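Local coordinates for single-strand DNA-binding protein (Agrobacterium tumefaciens, PDB 3BTP), which coats single-stranded DNA without regard to sequence and mediates nuclear uptake of the transferred T-DNA strand during plant transformation, at residues Asp115-Phe128 with Phe254-Lys266. Numbering follows the deposited sequence.
Sequences DEYILVRQTGQDKF and FQAGSLLPDILIK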
ATOM      1  N   ASP A 115     -16.867  -3.732  12.559  1.00 27.29           N
ATOM      2  CA  ASP A 115     -15.559  -3.257  12.969  1.00 26.48           C
ATOM      3  C   ASP A 115     -15.070  -2.065  12.135  1.00 26.04           C
ATOM      4  O   ASP A 115     -13.875  -1.829  12.012  1.00 25.76           O
ATOM      5  CB  ASP A 115     -14.561  -4.445  12.900  1.00 26.26           C
ATOM      6  CG  ASP A 115     -14.317  -4.940  11.463  1.00 24.65           C
ATOM      7  OD1 ASP A 115     -14.942  -4.345  10.583  1.00 22.61           O
ATOM      8  OD2 ASP A 115     -13.499  -5.884  11.208  1.00 21.11           O
ATOM      9  N   GLU A 116     -15.999  -1.299  11.577  1.00 26.33           N
ATOM     10  CA  GLU A 116     -15.691  -0.176  10.673  1.00 24.95           C
ATOM     11  C   GLU A 116     -15.021   1.023  11.416  1.00 24.03           C
ATOM     12  O   GLU A 116     -14.466   1.935  10.778  1.00 20.56           O
ATOM     13  CB  GLU A 116     -16.985   0.248   9.932  1.00 24.81           C
ATOM     14  CG  GLU A 116     -18.112   0.871  10.830  1.00 25.85           C
ATOM     15  CD  GLU A 116     -19.327   1.504   9.991  1.00 29.02           C
ATOM     16  OE1 GLU A 116     -19.269   1.693   8.731  1.00 29.54           O
ATOM     17  OE2 GLU A 116     -20.357   1.826  10.622  1.00 32.94           O
ATOM     18  N   TYR A 117     -15.149   1.038  12.769  1.00 23.57           N
ATOM     19  CA  TYR A 117     -14.307   1.879  13.603  1.00 23.47           C
ATOM     20  C   TYR A 117     -13.945   1.217  14.929  1.00 22.63           C
ATOM     21  O   TYR A 117     -14.616   0.260  15.394  1.00 22.08           O
ATOM     22  CB  TYR A 117     -14.792   3.370  13.728  1.00 24.17           C
ATOM     23  CG  TYR A 117     -16.032   3.553  14.608  1.00 26.70           C
ATOM     24  CD1 TYR A 117     -15.914   3.646  16.011  1.00 22.68           C
ATOM     25  CD2 TYR A 117     -17.327   3.567  14.030  1.00 25.06           C
ATOM     26  CE1 TYR A 117     -17.033   3.779  16.834  1.00 27.60           C
ATOM     27  CE2 TYR A 117     -18.449   3.741  14.824  1.00 26.76           C
ATOM     28  CZ  TYR A 117     -18.299   3.828  16.226  1.00 29.24           C
ATOM     29  OH  TYR A 117     -19.409   3.957  17.005  1.00 31.57           O
ATOM     30  N   ILE A 118     -12.839   1.712  15.483  1.00 21.33           N
ATOM     31  CA  ILE A 118     -12.367   1.385  16.794  1.00 21.14           C
ATOM     32  C   ILE A 118     -12.174   2.720  17.565  1.00 23.30           C
ATOM     33  O   ILE A 118     -11.619   3.678  17.024  1.00 23.62           O
ATOM     34  CB  ILE A 118     -11.027   0.617  16.725  1.00 21.30           C
ATOM     35  CG1 ILE A 118     -11.143  -0.680  15.877  1.00 21.92           C
ATOM     36  CG2 ILE A 118     -10.486   0.329  18.118  1.00 22.89           C
ATOM     37  CD1 ILE A 118      -9.829  -1.314  15.552  1.00 14.84           C
ATOM     38  N   LEU A 119     -12.620   2.768  18.824  1.00 24.14           N
ATOM     39  CA  LEU A 119     -12.400   3.933  19.693  1.00 24.79           C
ATOM     40  C   LEU A 119     -11.246   3.657  20.610  1.00 23.67           C
ATOM     41  O   LEU A 119     -11.277   2.672  21.366  1.00 22.84           O
ATOM     42  CB  LEU A 119     -13.667   4.247  20.554  1.00 25.68           C
ATOM     43  CG  LEU A 119     -14.834   4.858  19.741  1.00 27.72           C
ATOM     44  CD1 LEU A 119     -15.900   5.363  20.729  1.00 29.70           C
ATOM     45  CD2 LEU A 119     -14.411   6.046  18.761  1.00 19.93           C
ATOM     46  N   VAL A 120     -10.200   4.478  20.524  1.00 23.63           N
ATOM     47  CA  VAL A 120      -9.032   4.246  21.385  1.00 24.57           C
ATOM     48  C   VAL A 120      -8.977   5.286  22.494  1.00 25.99           C
ATOM     49  O   VAL A 120      -9.239   6.459  22.265  1.00 25.48           O
ATOM     50  CB  VAL A 120      -7.670   4.232  20.618  1.00 25.85           C
ATOM     51  CG1 VAL A 120      -6.525   3.739  21.555  1.00 21.85           C
ATOM     52  CG2 VAL A 120      -7.765   3.365  19.335  1.00 22.00           C
ATOM     53  N   ARG A 121      -8.598   4.840  23.686  1.00 28.18           N
ATOM     54  CA  ARG A 121      -8.425   5.747  24.829  1.00 30.64           C
ATOM     55  C   ARG A 121      -7.129   5.510  25.566  1.00 31.20           C
ATOM     56  O   ARG A 121      -6.591   4.401  25.553  1.00 32.22           O
ATOM     57  CB  ARG A 121      -9.629   5.665  25.788  1.00 29.24           C
ATOM     58  CG  ARG A 121      -9.749   4.337  26.454  1.00 30.66           C
ATOM     59  CD  ARG A 121     -11.225   4.009  26.837  1.00 30.03           C
ATOM     60  NE  ARG A 121     -11.266   2.706  27.529  1.00 34.45           N
ATOM     61  CZ  ARG A 121     -11.643   1.538  26.983  1.00 36.17           C
ATOM     62  NH1 ARG A 121     -12.025   1.454  25.693  1.00 35.83           N
ATOM     63  NH2 ARG A 121     -11.596   0.433  27.714  1.00 32.54           N
ATOM     64  N   GLN A 122      -6.603   6.571  26.159  1.00 33.12           N
ATOM     65  CA  GLN A 122      -5.414   6.494  27.032  1.00 35.75           C
ATOM     66  C   GLN A 122      -5.812   6.061  28.457  1.00 36.52           C
ATOM     67  O   GLN A 122      -6.713   6.612  29.064  1.00 35.67           O
ATOM     68  CB  GLN A 122      -4.707   7.843  27.076  1.00 34.74           C
ATOM     69  CG  GLN A 122      -4.020   8.220  25.765  1.00 37.30           C
ATOM     70  CD  GLN A 122      -3.259   9.549  25.875  1.00 37.78           C
ATOM     71  OE1 GLN A 122      -3.853  10.582  26.129  1.00 38.63           O
ATOM     72  NE2 GLN A 122      -1.933   9.511  25.683  1.00 44.30           N
ATOM     73  N   THR A 123      -5.150   5.062  29.002  1.00 39.01           N
ATOM     74  CA  THR A 123      -5.517   4.647  30.368  1.00 40.76           C
ATOM     75  C   THR A 123      -4.300   4.614  31.277  1.00 41.83           C
ATOM     76  O   THR A 123      -4.339   3.951  32.289  1.00 43.55           O
ATOM     77  CB  THR A 123      -6.157   3.235  30.385  1.00 39.95           C
ATOM     78  OG1 THR A 123      -5.177   2.296  29.973  1.00 39.62           O
ATOM     79  CG2 THR A 123      -7.356   3.123  29.428  1.00 40.83           C
ATOM     80  N   GLY A 124      -3.204   5.281  30.924  1.00 43.24           N
ATOM     81  CA  GLY A 124      -1.935   5.041  31.635  1.00 44.35           C
ATOM     82  C   GLY A 124      -0.752   5.678  30.958  1.00 45.21           C
ATOM     83  O   GLY A 124      -0.895   6.189  29.870  1.00 46.20           O
ATOM     84  N   GLN A 125       0.412   5.693  31.607  1.00 45.64           N
ATOM     85  CA  GLN A 125       1.632   6.088  30.921  1.00 45.13           C
ATOM     86  C   GLN A 125       1.885   5.000  29.867  1.00 44.08           C
ATOM     87  O   GLN A 125       2.078   3.821  30.192  1.00 43.93           O
ATOM     88  CB  GLN A 125       2.847   6.245  31.883  1.00 46.15           C
ATOM     89  CG  GLN A 125       4.210   6.698  31.200  1.00 46.85           C
ATOM     90  CD  GLN A 125       4.036   7.915  30.257  1.00 51.63           C
ATOM     91  OE1 GLN A 125       3.389   8.896  30.609  1.00 53.28           O
ATOM     92  NE2 GLN A 125       4.607   7.834  29.053  1.00 52.52           N
ATOM     93  N   ASP A 126       1.860   5.405  28.608  1.00 43.37           N
ATOM     94  CA  ASP A 126       2.046   4.475  27.490  1.00 42.99           C
ATOM     95  C   ASP A 126       1.069   3.282  27.503  1.00 40.36           C
ATOM     96  O   ASP A 126       1.421   2.178  27.059  1.00 39.16           O
ATOM     97  CB  ASP A 126       3.507   4.009  27.461  1.00 43.37           C
ATOM     98  CG  ASP A 126       4.482   5.178  27.367  1.00 47.40           C
ATOM     99  OD1 ASP A 126       4.366   5.987  26.391  1.00 50.83           O
ATOM    100  OD2 ASP A 126       5.374   5.271  28.246  1.00 49.77           O
ATOM    101  N   LYS A 127      -0.130   3.500  28.048  1.00 37.72           N
ATOM    102  CA  LYS A 127      -1.134   2.438  28.090  1.00 37.35           C
ATOM    103  C   LYS A 127      -2.420   2.915  27.415  1.00 34.15           C
ATOM    104  O   LYS A 127      -2.811   4.043  27.572  1.00 32.88           O
ATOM    105  CB  LYS A 127      -1.406   1.904  29.520  1.00 38.35           C
ATOM    106  CG  LYS A 127      -0.192   1.276  30.249  1.00 38.91           C
ATOM    107  CD  LYS A 127      -0.430   1.294  31.771  1.00 41.54           C
ATOM    108  CE  LYS A 127       0.774   0.781  32.619  1.00 45.09           C
ATOM    109  NZ  LYS A 127       1.935   1.764  32.749  1.00 48.94           N
ATOM    110  N   PHE A 128      -3.047   2.025  26.649  1.00 32.35           N
ATOM    111  CA  PHE A 128      -4.203   2.346  25.817  1.00 30.83           C
ATOM    112  C   PHE A 128      -5.190   1.215  25.873  1.00 29.95           C
ATOM    113  O   PHE A 128      -4.816   0.082  26.125  1.00 28.05           O
ATOM    114  CB  PHE A 128      -3.758   2.540  24.356  1.00 30.91           C
ATOM    115  CG  PHE A 128      -2.660   3.546  24.191  1.00 31.14           C
ATOM    116  CD1 PHE A 128      -2.953   4.879  24.023  1.00 31.29           C
ATOM    117  CD2 PHE A 128      -1.332   3.152  24.198  1.00 30.71           C
ATOM    118  CE1 PHE A 128      -1.910   5.813  23.876  1.00 33.73           C
ATOM    119  CE2 PHE A 128      -0.311   4.057  24.066  1.00 33.37           C
ATOM    120  CZ  PHE A 128      -0.592   5.405  23.912  1.00 31.15           C
ATOM    121  N   PHE A 254      -3.102  12.972  20.720  1.00 23.37           N
ATOM    122  CA  PHE A 254      -3.711  11.668  20.942  1.00 22.56           C
ATOM    123  C   PHE A 254      -4.816  11.418  19.892  1.00 22.62           C
ATOM    124  O   PHE A 254      -4.804  10.402  19.237  1.00 23.49           O
ATOM    125  CB  PHE A 254      -4.265  11.500  22.369  1.00 20.80           C
ATOM    126  CG  PHE A 254      -4.996  10.192  22.549  1.00 21.11           C
ATOM    127  CD1 PHE A 254      -4.344   8.979  22.365  1.00 17.40           C
ATOM    128  CD2 PHE A 254      -6.333  10.172  22.846  1.00 22.62           C
ATOM    129  CE1 PHE A 254      -5.059   7.768  22.462  1.00 19.95           C
ATOM    130  CE2 PHE A 254      -7.025   8.982  22.941  1.00 21.63           C
ATOM    131  CZ  PHE A 254      -6.376   7.800  22.777  1.00 20.88           C
ATOM    132  N   GLN A 255      -5.729  12.368  19.729  1.00 23.00           N
ATOM    133  CA  GLN A 255      -6.836  12.289  18.820  1.00 23.41           C
ATOM    134  C   GLN A 255      -6.450  12.204  17.381  1.00 24.23           C
ATOM    135  O   GLN A 255      -7.194  11.609  16.615  1.00 25.15           O
ATOM    136  CB  GLN A 255      -7.715  13.503  18.964  1.00 23.20           C
ATOM    137  CG  GLN A 255      -8.553  13.519  20.210  1.00 28.24           C
ATOM    138  CD  GLN A 255      -7.852  14.241  21.333  1.00 33.34           C
ATOM    139  OE1 GLN A 255      -6.764  14.768  21.152  1.00 32.02           O
ATOM    140  NE2 GLN A 255      -8.456  14.234  22.518  1.00 38.22           N
ATOM    141  N   ALA A 256      -5.339  12.863  16.997  1.00 24.22           N
ATOM    142  CA  ALA A 256      -4.788  12.787  15.648  1.00 23.66           C
ATOM    143  C   ALA A 256      -4.159  11.444  15.330  1.00 23.69           C
ATOM    144  O   ALA A 256      -3.879  11.181  14.184  1.00 24.04           O
ATOM    145  CB  ALA A 256      -3.808  13.921  15.384  1.00 21.04           C
ATOM    146  N   GLY A 257      -3.948  10.583  16.320  1.00 25.82           N
ATOM    147  CA  GLY A 257      -3.370   9.234  16.054  1.00 27.54           C
ATOM    148  C   GLY A 257      -1.860   9.200  16.256  1.00 30.49           C
ATOM    149  O   GLY A 257      -1.200   8.149  16.092  1.00 30.11           O
ATOM    150  N   SER A 258      -1.298  10.344  16.674  1.00 31.92           N
ATOM    151  CA  SER A 258       0.138  10.442  16.807  1.00 33.12           C
ATOM    152  C   SER A 258       0.716   9.990  18.138  1.00 34.47           C
ATOM    153  O   SER A 258       1.800  10.428  18.492  1.00 36.83           O
ATOM    154  CB  SER A 258       0.664  11.800  16.284  1.00 33.57           C
ATOM    155  OG  SER A 258       0.963  11.619  14.837  1.00 34.97           O
ATOM    156  N   LEU A 259       0.028   9.070  18.833  1.00 33.97           N
ATOM    157  CA  LEU A 259       0.442   8.558  20.120  1.00 34.10           C
ATOM    158  C   LEU A 259       0.098   7.110  20.375  1.00 34.33           C
ATOM    159  O   LEU A 259       0.021   6.737  21.538  1.00 38.00           O
ATOM    160  CB  LEU A 259      -0.160   9.383  21.312  1.00 34.35           C
ATOM    161  CG  LEU A 259       0.384  10.797  21.673  1.00 35.76           C
ATOM    162  CD1 LEU A 259      -0.190  11.396  23.020  1.00 37.30           C
ATOM    163  CD2 LEU A 259       1.903  10.852  21.717  1.00 31.37           C
ATOM    164  N   LEU A 260      -0.048   6.267  19.364  1.00 32.30           N
ATOM    165  CA  LEU A 260      -0.566   4.922  19.547  1.00 30.54           C
ATOM    166  C   LEU A 260       0.594   3.975  19.635  1.00 29.43           C
ATOM    167  O   LEU A 260       1.707   4.324  19.244  1.00 30.26           O
ATOM    168  CB  LEU A 260      -1.432   4.482  18.354  1.00 30.99           C
ATOM    169  CG  LEU A 260      -2.618   5.336  17.920  1.00 31.43           C
ATOM    170  CD1 LEU A 260      -2.997   5.212  16.335  1.00 30.46           C
ATOM    171  CD2 LEU A 260      -3.788   5.123  18.907  1.00 25.80           C
ATOM    172  N   PRO A 261       0.339   2.753  20.096  1.00 28.47           N
ATOM    173  CA  PRO A 261       1.399   1.727  20.125  1.00 27.41           C
ATOM    174  C   PRO A 261       1.676   1.161  18.727  1.00 25.94           C
ATOM    175  O   PRO A 261       0.986   1.512  17.749  1.00 27.17           O
ATOM    176  CB  PRO A 261       0.857   0.626  21.074  1.00 27.35           C
ATOM    177  CG  PRO A 261      -0.440   1.093  21.565  1.00 29.98           C
ATOM    178  CD  PRO A 261      -0.933   2.241  20.629  1.00 27.88           C
ATOM    179  N   ASP A 262       2.712   0.345  18.653  1.00 23.32           N
ATOM    180  CA  ASP A 262       3.256  -0.183  17.454  1.00 21.61           C
ATOM    181  C   ASP A 262       2.233  -1.171  16.819  1.00 22.09           C
ATOM    182  O   ASP A 262       2.099  -1.247  15.590  1.00 21.91           O
ATOM    183  CB  ASP A 262       4.515  -0.996  17.830  1.00 21.34           C
ATOM    184  CG  ASP A 262       5.571  -0.182  18.641  1.00 23.49           C
ATOM    185  OD1 ASP A 262       5.594   1.052  18.557  1.00 21.99           O
ATOM    186  OD2 ASP A 262       6.409  -0.782  19.374  1.00 25.09           O
ATOM    187  N   ILE A 263       1.568  -1.962  17.667  1.00 21.99           N
ATOM    188  CA  ILE A 263       0.897  -3.194  17.247  1.00 21.45           C
ATOM    189  C   ILE A 263      -0.507  -3.101  17.774  1.00 22.14           C
ATOM    190  O   ILE A 263      -0.720  -2.789  18.919  1.00 22.47           O
ATOM    191  CB  ILE A 263       1.590  -4.456  17.765  1.00 21.01           C
ATOM    192  CG1 ILE A 263       3.001  -4.639  17.151  1.00 20.80           C
ATOM    193  CG2 ILE A 263       0.760  -5.664  17.513  1.00 20.36           C
ATOM    194  CD1 ILE A 263       3.905  -5.592  17.914  1.00 20.47           C
ATOM    195  N   LEU A 264      -1.469  -3.355  16.904  1.00 22.95           N
ATOM    196  CA  LEU A 264      -2.885  -3.568  17.282  1.00 22.20           C
ATOM    197  C   LEU A 264      -3.343  -4.973  16.864  1.00 22.73           C
ATOM    198  O   LEU A 264      -3.315  -5.314  15.699  1.00 22.87           O
ATOM    199  CB  LEU A 264      -3.763  -2.484  16.591  1.00 20.55           C
ATOM    200  CG  LEU A 264      -5.275  -2.290  16.932  1.00 21.67           C
ATOM    201  CD1 LEU A 264      -5.773  -1.010  16.231  1.00 20.45           C
ATOM    202  CD2 LEU A 264      -6.128  -3.443  16.476  1.00 13.22           C
ATOM    203  N   ILE A 265      -3.836  -5.772  17.808  1.00 24.64           N
ATOM    204  CA  ILE A 265      -4.349  -7.101  17.525  1.00 25.18           C
ATOM    205  C   ILE A 265      -5.862  -6.993  17.646  1.00 26.08           C
ATOM    206  O   ILE A 265      -6.376  -6.484  18.613  1.00 26.70           O
ATOM    207  CB  ILE A 265      -3.874  -8.123  18.625  1.00 26.78           C
ATOM    208  CG1 ILE A 265      -2.350  -8.014  18.916  1.00 27.47           C
ATOM    209  CG2 ILE A 265      -4.434  -9.614  18.392  1.00 24.35           C
ATOM    210  CD1 ILE A 265      -1.472  -8.478  17.832  1.00 22.65           C
ATOM    211  N   LYS A 266      -6.598  -7.489  16.677  1.00 26.78           N
ATOM    212  CA  LYS A 266      -8.039  -7.454  16.786  1.00 26.36           C
ATOM    213  C   LYS A 266      -8.521  -8.902  16.666  1.00 28.02           C
ATOM    214  O   LYS A 266      -8.462  -9.465  15.572  1.00 28.80           O
ATOM    215  CB  LYS A 266      -8.647  -6.617  15.680  1.00 26.04           C
ATOM    216  CG  LYS A 266     -10.197  -6.513  15.805  1.00 25.53           C
ATOM    217  CD  LYS A 266     -10.803  -5.316  15.004  1.00 23.77           C
ATOM    218  CE  LYS A 266     -10.904  -5.604  13.577  1.00 24.40           C
ATOM    219  NZ  LYS A 266     -11.568  -6.907  13.103  1.00 22.13           N
TER
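F254 lies flat beneath the side chain of Q122: CG of Q122 sits 3.6 Å from the F254 ring centroid, 19° off the normal, a CH-pi contact over the face. The Q122 amide plane is tilted only 8° from the ring, so the amide continues the stack toward F254 CB. With its CG anti to the backbone N (chi1 175°), F254 reaches strand 117-124, where the V120 carbonyl O meets the ring edge and V120 CG1 is 4.2 Å from F254 CZ. F254 CE1 also approaches CD1 of F128 at 3.9 Å. Further along, L259 CD1 touches NE2 of Q122, and L260 CD2 reaches V120 CG1 at 4.1 Å. P261 lies over one face of F128, its CD 4.1 Å from the ring centroid in a second CH-pi contact. L264 and I118 then meet tip to tip through their CD1 methyls. The lysine chain of K266, bent at chi3 and chi4, brings NZ to 2.9 Å from D115 OD2, which it meets on the anti lone pair, a buried salt bridge; R113 and R153 also pair with that oxygen. The contact sets strand 263-266 and the loop before it against the sheet that contains strands 117-124 and 127-132: L264 also packs on L151 of strand 149-153, while I118 touches I272 of strand 272-275.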